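Local atomic coordinates of T-cell surface glycoprotein CD1A1 antigen (PDB entry 3JVG), a protein that probably binds lipid antigens in the hydrophobic groove of its MHC class I-like domain and displays them to T cells, as its CD1 relatives do. Residues I154-L157 and L158-C162; Y47-P50 and W51-P54; G59-D62 and V63-S66. All blocks are in the same frame, centred on the assembly; numbering follows the deposited sequence.

Contact 1. Residues I154-L157 and L158-C162. With NAG (2-acetamido-2-deoxy-beta-D-glucopyranose), chain I.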
ATOM      1  N   ILE A 154      11.155  -5.407  23.992  1.00 20.71           N
ATOM      2  CA  ILE A 154      10.223  -5.524  22.814  1.00 19.88           C
ATOM      3  C   ILE A 154       8.775  -5.864  23.268  1.00 20.28           C
ATOM      4  O   ILE A 154       7.819  -5.287  22.773  1.00 19.92           O
ATOM      5  CB  ILE A 154      10.694  -6.529  21.688  1.00 19.39           C
ATOM      6  CG1 ILE A 154      11.954  -6.000  20.950  1.00 18.98           C
ATOM      7  CG2 ILE A 154       9.495  -6.801  20.697  1.00 18.87           C
ATOM      8  CD1 ILE A 154      12.845  -7.121  20.259  1.00 18.97           C
ATOM      9  N   GLN A 155       8.638  -6.715  24.272  1.00 21.21           N
ATOM     10  CA  GLN A 155       7.315  -7.111  24.763  1.00 21.90           C
ATOM     11  C   GLN A 155       6.506  -5.926  25.241  1.00 22.11           C
ATOM     12  O   GLN A 155       5.304  -5.830  24.996  1.00 22.21           O
ATOM     13  CB  GLN A 155       7.437  -8.094  25.942  1.00 23.15           C
ATOM     14  CG  GLN A 155       7.763  -9.516  25.548  1.00 23.30           C
ATOM     15  CD  GLN A 155       8.083 -10.370  26.806  1.00 25.85           C
ATOM     16  OE1 GLN A 155       8.950  -9.978  27.613  1.00 25.09           O
ATOM     17  NE2 GLN A 155       7.392 -11.503  26.966  1.00 25.55           N
ATOM     18  N   VAL A 156       7.174  -5.052  25.978  1.00 22.38           N
ATOM     19  CA  VAL A 156       6.526  -3.854  26.491  1.00 22.73           C
ATOM     20  C   VAL A 156       6.261  -2.846  25.381  1.00 21.70           C
ATOM     21  O   VAL A 156       5.257  -2.142  25.428  1.00 21.89           O
ATOM     22  CB  VAL A 156       7.354  -3.179  27.606  1.00 23.49           C
ATOM     23  CG1 VAL A 156       6.758  -1.875  27.956  1.00 23.79           C
ATOM     24  CG2 VAL A 156       7.323  -4.017  28.895  1.00 24.85           C
ATOM     25  N   LEU A 157       7.191  -2.729  24.435  1.00 20.80           N
ATOM     26  CA  LEU A 157       7.011  -1.798  23.334  1.00 20.70           C
ATOM     27  C   LEU A 157       5.766  -2.182  22.562  1.00 19.66           C
ATOM     28  O   LEU A 157       4.935  -1.321  22.248  1.00 20.41           O
ATOM     29  CB  LEU A 157       8.245  -1.790  22.397  1.00 20.16           C
ATOM     30  CG  LEU A 157       9.274  -0.632  22.715  1.00 26.36           C
ATOM     31  CD1 LEU A 157       8.896   0.387  23.779  1.00 27.29           C
ATOM     32  CD2 LEU A 157      10.717  -1.016  22.901  1.00 25.18           C
ATOM     33  N   LEU A 158       5.644  -3.476  22.237  1.00 19.66           N
ATOM     34  CA  LEU A 158       4.490  -3.967  21.457  1.00 19.51           C
ATOM     35  C   LEU A 158       3.190  -3.886  22.267  1.00 20.46           C
ATOM     36  O   LEU A 158       2.226  -3.307  21.804  1.00 20.68           O
ATOM     37  CB  LEU A 158       4.705  -5.402  20.932  1.00 19.45           C
ATOM     38  CG  LEU A 158       5.757  -5.606  19.830  1.00 18.61           C
ATOM     39  CD1 LEU A 158       5.992  -7.154  19.642  1.00 20.21           C
ATOM     40  CD2 LEU A 158       5.413  -4.883  18.505  1.00 17.88           C
ATOM     41  N   ASN A 159       3.178  -4.395  23.489  1.00 21.45           N
ATOM     42  CA  ASN A 159       1.911  -4.580  24.211  1.00 23.31           C
ATOM     43  C   ASN A 159       1.424  -3.353  24.983  1.00 23.71           C
ATOM     44  O   ASN A 159       0.226  -3.242  25.238  1.00 23.98           O
ATOM     45  CB  ASN A 159       1.938  -5.815  25.122  1.00 24.64           C
ATOM     46  CG  ASN A 159       0.523  -6.404  25.372  1.00 31.70           C
ATOM     47  OD1 ASN A 159      -0.250  -6.568  24.427  1.00 33.78           O
ATOM     48  ND2 ASN A 159       0.197  -6.725  26.636  1.00 40.27           N
ATOM     49  N   ASP A 160       2.335  -2.444  25.349  1.00 23.59           N
ATOM     50  CA  ASP A 160       1.987  -1.299  26.179  1.00 25.06           C
ATOM     51  C   ASP A 160       2.176   0.015  25.415  1.00 24.54           C
ATOM     52  O   ASP A 160       1.220   0.772  25.160  1.00 24.07           O
ATOM     53  CB  ASP A 160       2.806  -1.294  27.475  1.00 27.79           C
ATOM     54  CG  ASP A 160       2.668  -2.606  28.279  1.00 32.96           C
ATOM     55  OD1 ASP A 160       1.542  -3.152  28.446  1.00 38.13           O
ATOM     56  OD2 ASP A 160       3.706  -3.124  28.732  1.00 39.88           O
ATOM     57  N   THR A 161       3.408   0.284  25.014  1.00 23.80           N
ATOM     58  CA  THR A 161       3.675   1.556  24.430  1.00 23.60           C
ATOM     59  C   THR A 161       3.059   1.742  23.019  1.00 22.66           C
ATOM     60  O   THR A 161       2.495   2.799  22.740  1.00 20.90           O
ATOM     61  CB  THR A 161       5.145   2.045  24.640  1.00 24.21           C
ATOM     62  OG1 THR A 161       5.767   2.447  23.423  1.00 27.28           O
ATOM     63  CG2 THR A 161       5.978   1.125  25.468  1.00 23.09           C
ATOM     64  N   CYS A 162       3.122   0.712  22.169  1.00 22.26           N
ATOM     65  CA  CYS A 162       2.456   0.791  20.864  1.00 23.00           C
ATOM     66  C   CYS A 162       0.950   1.024  21.012  1.00 22.60           C
ATOM     67  O   CYS A 162       0.408   1.889  20.353  1.00 22.86           O
ATOM     68  CB  CYS A 162       2.655  -0.502  20.082  1.00 23.81           C
ATOM     69  SG  CYS A 162       2.298  -0.243  18.401  1.00 29.46           S
TER
HETATM   70  C1  NAG I 286      -1.091  -7.255  27.082  1.00 50.81           C
HETATM   71  C2  NAG I 286      -0.909  -8.497  27.993  1.00 56.32           C
HETATM   72  C3  NAG I 286      -2.233  -8.988  28.629  1.00 58.30           C
HETATM   73  C4  NAG I 286      -2.840  -7.847  29.455  1.00 60.09           C
HETATM   74  C5  NAG I 286      -2.962  -6.525  28.640  1.00 58.06           C
HETATM   75  C6  NAG I 286      -3.235  -5.352  29.604  1.00 57.90           C
HETATM   76  C7  NAG I 286       1.163  -9.710  27.583  1.00 54.29           C
HETATM   77  C8  NAG I 286       1.836 -10.863  26.921  1.00 52.79           C
HETATM   78  N2  NAG I 286      -0.153  -9.591  27.366  1.00 54.44           N
HETATM   79  O3  NAG I 286      -2.043 -10.148  29.436  1.00 60.24           O
HETATM   80  O4  NAG I 286      -4.074  -8.257  30.061  1.00 63.80           O
HETATM   81  O5  NAG I 286      -1.836  -6.222  27.774  1.00 55.17           O
HETATM   82  O6  NAG I 286      -3.583  -4.158  28.938  1.00 53.44           O
HETATM   83  O7  NAG I 286       1.829  -8.931  28.284  1.00 56.45           O

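Contact 2. Residues Y47-P50 and W51-P54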
ATOM      1  N   TYR A  47       7.127  14.138   8.998  1.00 24.38           N
ATOM      2  CA  TYR A  47       5.789  14.045   9.583  1.00 25.22           C
ATOM      3  C   TYR A  47       4.798  14.612   8.626  1.00 25.45           C
ATOM      4  O   TYR A  47       4.926  15.741   8.194  1.00 27.75           O
ATOM      5  CB  TYR A  47       5.694  14.865  10.874  1.00 27.37           C
ATOM      6  CG  TYR A  47       6.619  14.393  11.954  1.00 30.70           C
ATOM      7  CD1 TYR A  47       7.921  14.881  12.052  1.00 33.25           C
ATOM      8  CD2 TYR A  47       6.196  13.431  12.878  1.00 34.57           C
ATOM      9  CE1 TYR A  47       8.773  14.435  13.048  1.00 36.59           C
ATOM     10  CE2 TYR A  47       7.046  12.975  13.859  1.00 37.82           C
ATOM     11  CZ  TYR A  47       8.326  13.486  13.936  1.00 38.94           C
ATOM     12  OH  TYR A  47       9.159  13.006  14.906  1.00 42.75           O
ATOM     13  N   TYR A  48       3.808  13.823   8.249  1.00 24.08           N
ATOM     14  CA  TYR A  48       2.898  14.217   7.161  1.00 22.49           C
ATOM     15  C   TYR A  48       1.562  14.793   7.658  1.00 22.69           C
ATOM     16  O   TYR A  48       0.850  15.422   6.900  1.00 23.02           O
ATOM     17  CB  TYR A  48       2.562  12.982   6.320  1.00 21.42           C
ATOM     18  CG  TYR A  48       3.699  12.369   5.507  1.00 22.62           C
ATOM     19  CD1 TYR A  48       4.858  13.103   5.185  1.00 24.38           C
ATOM     20  CD2 TYR A  48       3.576  11.078   4.980  1.00 23.20           C
ATOM     21  CE1 TYR A  48       5.864  12.563   4.404  1.00 22.74           C
ATOM     22  CE2 TYR A  48       4.581  10.539   4.187  1.00 23.85           C
ATOM     23  CZ  TYR A  48       5.723  11.288   3.919  1.00 24.22           C
ATOM     24  OH  TYR A  48       6.714  10.755   3.144  1.00 25.09           O
ATOM     25  N   ARG A  49       1.179  14.500   8.902  1.00 21.47           N
ATOM     26  CA  ARG A  49      -0.125  14.904   9.424  1.00 21.91           C
ATOM     27  C   ARG A  49       0.074  15.961  10.532  1.00 22.60           C
ATOM     28  O   ARG A  49       0.911  15.801  11.388  1.00 22.38           O
ATOM     29  CB  ARG A  49      -0.908  13.679   9.966  1.00 21.28           C
ATOM     30  CG  ARG A  49      -1.180  12.511   8.933  1.00 20.72           C
ATOM     31  CD  ARG A  49      -1.765  13.028   7.594  1.00 22.12           C
ATOM     32  NE  ARG A  49      -3.023  13.748   7.827  1.00 24.23           N
ATOM     33  CZ  ARG A  49      -3.442  14.798   7.122  1.00 27.57           C
ATOM     34  NH1 ARG A  49      -2.689  15.252   6.146  1.00 27.71           N
ATOM     35  NH2 ARG A  49      -4.600  15.393   7.395  1.00 26.26           N
ATOM     36  N   PRO A  50      -0.691  17.044  10.477  1.00 23.56           N
ATOM     37  CA  PRO A  50      -0.526  18.140  11.403  1.00 24.44           C
ATOM     38  C   PRO A  50      -0.884  17.802  12.845  1.00 24.37           C
ATOM     39  O   PRO A  50      -0.379  18.449  13.734  1.00 25.59           O
ATOM     40  CB  PRO A  50      -1.472  19.208  10.879  1.00 25.52           C
ATOM     41  CG  PRO A  50      -2.019  18.721   9.612  1.00 26.78           C
ATOM     42  CD  PRO A  50      -1.623  17.335   9.376  1.00 24.02           C
ATOM     43  N   TRP A  51      -1.740  16.819  13.090  1.00 23.86           N
ATOM     44  CA  TRP A  51      -2.085  16.443  14.486  1.00 25.78           C
ATOM     45  C   TRP A  51      -0.968  15.630  15.201  1.00 24.98           C
ATOM     46  O   TRP A  51      -0.960  15.517  16.415  1.00 25.38           O
ATOM     47  CB  TRP A  51      -3.419  15.698  14.516  1.00 26.76           C
ATOM     48  CG  TRP A  51      -3.462  14.510  13.535  1.00 23.48           C
ATOM     49  CD1 TRP A  51      -3.972  14.501  12.263  1.00 23.82           C
ATOM     50  CD2 TRP A  51      -2.954  13.192  13.780  1.00 22.09           C
ATOM     51  NE1 TRP A  51      -3.817  13.239  11.700  1.00 22.18           N
ATOM     52  CE2 TRP A  51      -3.182  12.430  12.612  1.00 22.82           C
ATOM     53  CE3 TRP A  51      -2.330  12.577  14.881  1.00 24.64           C
ATOM     54  CZ2 TRP A  51      -2.797  11.083  12.515  1.00 20.75           C
ATOM     55  CZ3 TRP A  51      -1.949  11.233  14.783  1.00 22.17           C
ATOM     56  CH2 TRP A  51      -2.178  10.516  13.616  1.00 20.93           C
ATOM     57  N   LEU A  52       0.001  15.110  14.453  1.00 24.14           N
ATOM     58  CA  LEU A  52       1.054  14.254  15.072  1.00 25.26           C
ATOM     59  C   LEU A  52       1.915  14.933  16.127  1.00 26.59           C
ATOM     60  O   LEU A  52       1.893  14.533  17.316  1.00 26.90           O
ATOM     61  CB  LEU A  52       1.992  13.710  13.993  1.00 25.61           C
ATOM     62  CG  LEU A  52       2.176  12.304  13.445  1.00 23.91           C
ATOM     63  CD1 LEU A  52       1.460  11.138  14.158  1.00 23.44           C
ATOM     64  CD2 LEU A  52       1.990  12.344  11.912  1.00 27.50           C
ATOM     65  N   ARG A  53       2.699  15.935  15.705  1.00 27.10           N
ATOM     66  CA  ARG A  53       3.679  16.571  16.608  1.00 28.56           C
ATOM     67  C   ARG A  53       3.096  17.115  17.889  1.00 28.46           C
ATOM     68  O   ARG A  53       3.684  16.929  18.911  1.00 29.41           O
ATOM     69  CB  ARG A  53       4.541  17.651  15.917  1.00 30.54           C
ATOM     70  CG  ARG A  53       5.508  17.105  14.849  1.00 33.46           C
ATOM     71  CD  ARG A  53       6.575  16.149  15.450  1.00 41.60           C
ATOM     72  NE  ARG A  53       7.546  16.877  16.289  1.00 48.43           N
ATOM     73  CZ  ARG A  53       8.822  16.536  16.506  1.00 48.71           C
ATOM     74  NH1 ARG A  53       9.357  15.461  15.937  1.00 47.01           N
ATOM     75  NH2 ARG A  53       9.572  17.282  17.308  1.00 49.03           N
ATOM     76  N   PRO A  54       1.908  17.752  17.857  1.00 28.99           N
ATOM     77  CA  PRO A  54       1.423  18.270  19.115  1.00 28.96           C
ATOM     78  C   PRO A  54       0.754  17.212  19.969  1.00 28.58           C
ATOM     79  O   PRO A  54       0.361  17.509  21.117  1.00 29.47           O
ATOM     80  CB  PRO A  54       0.371  19.315  18.677  1.00 31.92           C
ATOM     81  CG  PRO A  54       0.539  19.469  17.148  1.00 29.51           C
ATOM     82  CD  PRO A  54       1.008  18.124  16.747  1.00 28.99           C
TER
HETATM   83  O   HOH W   1       2.888  16.885  12.876  1.00  2.00           O

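Contact 3. Residues G59-D62 and V63-S66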
ATOM      1  N   GLY A  59      10.092  15.737  24.026  1.00 27.97           N
ATOM      2  CA  GLY A  59      10.911  14.669  24.570  1.00 27.75           C
ATOM      3  C   GLY A  59      10.476  13.270  24.126  1.00 26.19           C
ATOM      4  O   GLY A  59      11.323  12.456  23.810  1.00 25.69           O
ATOM      5  N   ASP A  60       9.170  13.001  24.091  1.00 25.58           N
ATOM      6  CA  ASP A  60       8.696  11.735  23.537  1.00 24.23           C
ATOM      7  C   ASP A  60       9.067  11.540  22.069  1.00 23.27           C
ATOM      8  O   ASP A  60       9.617  10.491  21.725  1.00 22.56           O
ATOM      9  CB  ASP A  60       7.183  11.530  23.753  1.00 24.00           C
ATOM     10  CG  ASP A  60       6.860  11.125  25.191  1.00 28.00           C
ATOM     11  OD1 ASP A  60       5.678  11.178  25.577  1.00 31.78           O
ATOM     12  OD2 ASP A  60       7.811  10.804  25.953  1.00 32.04           O
ATOM     13  N   TRP A  61       8.781  12.547  21.226  1.00 23.40           N
ATOM     14  CA  TRP A  61       9.281  12.533  19.855  1.00 22.84           C
ATOM     15  C   TRP A  61      10.788  12.249  19.725  1.00 23.08           C
ATOM     16  O   TRP A  61      11.180  11.377  18.905  1.00 22.76           O
ATOM     17  CB  TRP A  61       8.827  13.743  19.019  1.00 23.23           C
ATOM     18  CG  TRP A  61       7.382  13.619  18.686  1.00 22.66           C
ATOM     19  CD1 TRP A  61       6.371  14.453  19.101  1.00 24.13           C
ATOM     20  CD2 TRP A  61       6.751  12.571  17.915  1.00 22.91           C
ATOM     21  NE1 TRP A  61       5.175  13.996  18.644  1.00 24.55           N
ATOM     22  CE2 TRP A  61       5.372  12.843  17.912  1.00 24.93           C
ATOM     23  CE3 TRP A  61       7.223  11.409  17.254  1.00 21.50           C
ATOM     24  CZ2 TRP A  61       4.449  12.015  17.248  1.00 23.37           C
ATOM     25  CZ3 TRP A  61       6.327  10.602  16.582  1.00 22.66           C
ATOM     26  CH2 TRP A  61       4.950  10.892  16.591  1.00 25.69           C
ATOM     27  N   ASP A  62      11.613  12.940  20.513  1.00 24.29           N
ATOM     28  CA  ASP A  62      13.040  12.695  20.512  1.00 24.78           C
ATOM     29  C   ASP A  62      13.393  11.214  20.768  1.00 24.09           C
ATOM     30  O   ASP A  62      14.322  10.682  20.138  1.00 23.84           O
ATOM     31  CB  ASP A  62      13.754  13.482  21.577  1.00 26.32           C
ATOM     32  CG  ASP A  62      13.672  15.018  21.388  1.00 28.24           C
ATOM     33  OD1 ASP A  62      13.401  15.554  20.305  1.00 27.30           O
ATOM     34  OD2 ASP A  62      13.914  15.680  22.393  1.00 28.77           O
ATOM     35  N   VAL A  63      12.739  10.599  21.763  1.00 23.77           N
ATOM     36  CA  VAL A  63      12.967   9.206  22.076  1.00 24.04           C
ATOM     37  C   VAL A  63      12.489   8.267  20.930  1.00 22.48           C
ATOM     38  O   VAL A  63      13.164   7.299  20.560  1.00 22.10           O
ATOM     39  CB  VAL A  63      12.320   8.805  23.449  1.00 25.66           C
ATOM     40  CG1 VAL A  63      12.417   7.262  23.684  1.00 24.47           C
ATOM     41  CG2 VAL A  63      13.033   9.518  24.556  1.00 26.90           C
ATOM     42  N   ILE A  64      11.328   8.575  20.366  1.00 21.28           N
ATOM     43  CA  ILE A  64      10.796   7.834  19.238  1.00 20.21           C
ATOM     44  C   ILE A  64      11.757   7.912  18.042  1.00 20.57           C
ATOM     45  O   ILE A  64      12.140   6.867  17.512  1.00 19.55           O
ATOM     46  CB  ILE A  64       9.376   8.290  18.931  1.00 20.29           C
ATOM     47  CG1 ILE A  64       8.466   7.920  20.134  1.00 20.12           C
ATOM     48  CG2 ILE A  64       8.876   7.690  17.648  1.00 19.04           C
ATOM     49  CD1 ILE A  64       7.053   8.382  19.992  1.00 20.10           C
ATOM     50  N   GLU A  65      12.226   9.116  17.690  1.00 21.09           N
ATOM     51  CA  GLU A  65      13.158   9.275  16.553  1.00 22.35           C
ATOM     52  C   GLU A  65      14.458   8.520  16.766  1.00 22.78           C
ATOM     53  O   GLU A  65      14.876   7.722  15.914  1.00 22.45           O
ATOM     54  CB  GLU A  65      13.450  10.748  16.245  1.00 22.78           C
ATOM     55  CG  GLU A  65      12.217  11.490  15.754  1.00 27.14           C
ATOM     56  CD  GLU A  65      12.510  12.749  14.931  1.00 38.44           C
ATOM     57  OE1 GLU A  65      13.669  12.934  14.429  1.00 45.30           O
ATOM     58  OE2 GLU A  65      11.556  13.549  14.754  1.00 39.33           O
ATOM     59  N   SER A  66      15.079   8.740  17.909  1.00 22.15           N
ATOM     60  CA  SER A  66      16.286   8.031  18.265  1.00 24.15           C
ATOM     61  C   SER A  66      16.106   6.506  18.294  1.00 23.32           C
ATOM     62  O   SER A  66      17.007   5.793  17.882  1.00 24.42           O
ATOM     63  CB  SER A  66      16.845   8.572  19.608  1.00 25.66           C
ATOM     64  OG  SER A  66      18.015   7.861  19.997  1.00 28.47           O
TER

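Contact 1. Residues I154-L157 and L158-C162
The Asp160 carboxylate lies against Val156, its OD2 coming 3.4 Å from CG1, while two N-H groups reach the backbone carbonyl of the same valine in different ways. Asp160 N stands above the carbonyl plane, 36° out of it, and Thr161 N comes in that plane, 3.1 Å from Val156 O. One oxygen taking two donors marks a pi-type widening, here in helix 148-172, the long helix of the second half of the MHC class I-like platform. From Thr161 N the ladder runs i+5, and Cys162 N goes on to Leu157 O. Thr161 lies alongside Leu157, pointing the same way, and Leu157 CD1 and Thr161 CG2 pack tightly, at 3.5 Å. On the side toward the sheet, Ile154 and Leu158 run side by side over Phe109 and Phe121, and Cys162 joins Cys97 in the disulfide that ties this helix to strand 89-99, as in classical MHC class I. With CG anti to the backbone N (chi1 -154°), Asn159 keeps its CB 3.4 Å from Gln155 O while the amide leads away from residues 154-157, past Ile105 and Leu123. That amide carries an N-linked glycan, Asn159 ND2 being bonded covalently to C1 of N-acetylglucosamine at 1.5 Å.

Contact 2. Residues Y47-P50 and W51-P54
Arg53 lays its CD over the middle of the Tyr47 ring, 3.5 Å from the centroid and only 9° off the ring normal, a CH-pi contact across the bend that joins strand 45-47 to the short helix 52-55. The bend is a type I beta turn from Arg49 to Leu52. Kinks at chi2 and chi3 (-63° and -70°) fold the arginine so that its methylene covers the ring face while the guanidinium reaches the hydroxyl end, standing almost upright on the ring with Tyr47 OH at its edge. Glu65 OE2 serves both polar ends, in a salt bridge with Arg53 NH1 and a hydrogen bond with Tyr47 OH. Leu52 CG sits at the edge of the same ring. A second CH-pi contact lies within the turn itself: Arg49 CB rests over the five-membered ring of Trp51, offset toward the rim, 3.8 Å from its centroid. Trp51 CG is held between the backbone N and the carbonyl carbon, a cramped setting that brings the indole back beneath the arginine. Leu52 CD2 packs on Arg49 CB at 3.7 Å.

The turn that holds these groups is closed by a long bond, Leu52 N to Arg49 O at 3.3 Å. A water supports it, giving a proton to Arg49 O and accepting one from Arg53 N. Further out, Asp176 OD2 takes a hydrogen bond from Trp51 NE1 and a salt bridge from Arg49 NE, fixing indole and guanidinium beside each other. Leu52 goes inward onto Met35 and Phe169, so the bend bridges the edge of the platform sheet and helix 148-172 in this MHC class I-like fold. Pro54, with no N-H to offer Pro50 O, presents CD to it instead, at 3.3 Å.

Contact 3. Residues G59-D62 and V63-S66
Ile64 and Trp61 meet obliquely, three residues apart on one flank of helix 58-82, and the isoleucine can be traced outward from its branch point. Ile64 CB sits 3.6 Å from the carbonyl oxygens of both Asp60 and Trp61. CG1, anti to the carbonyl carbon (chi1 -65°), passes close over Asp60 O, with Ile64 CG1 and that oxygen 3.2 Å apart. On the other branch, Ile64 CG2 goes to the indole and comes 4.0 Å from Trp61 CZ3. At the tip, Ile64 CD1 returns to the benzene part of the same indole, 4.1 Å from Trp61 CE3, so two methyls of Ile64 touch the six-membered ring obliquely. Below the side chains the backbone is regular: Val63, Ile64, Glu65 and Ser66 each bond the oxygen four residues back, and the bond from Glu65 N to Trp61 O is nearly straight (169°). That same oxygen has Glu65 CG lying against it before the chain extends to a carboxylate engaged by Tyr47 and Arg53. Trp61 is buried, whereas Asp60, Asp62 and Val63 lie on the surface. Helix 58-82 is the first of the two long helices that frame the groove in MHC class I-like molecules.

The three contacts belong to the MHC class I-like platform. Contacts 2 and 3 are coupled directly, their centres 14 Å apart: Glu65 OE2 is 2.5 Å from Tyr47 OH, probably a hydrogen bond, and 3.1 Å from Arg53 NH1 in a salt bridge, while the Tyr47 and Trp61 rings meet edge-to-face. The first long helix is thereby fastened to the bend that precedes it. Contact 1 lies on the facing helix, touching neither; its nearest atoms are about 7 Å from contact 3 and about 11 Å from contact 2. Leu157, Tyr47 and Trp61 each lie within about 5 Å of unidentified bound material, probably from the crystallisation liquor, though such molecules often mark pockets.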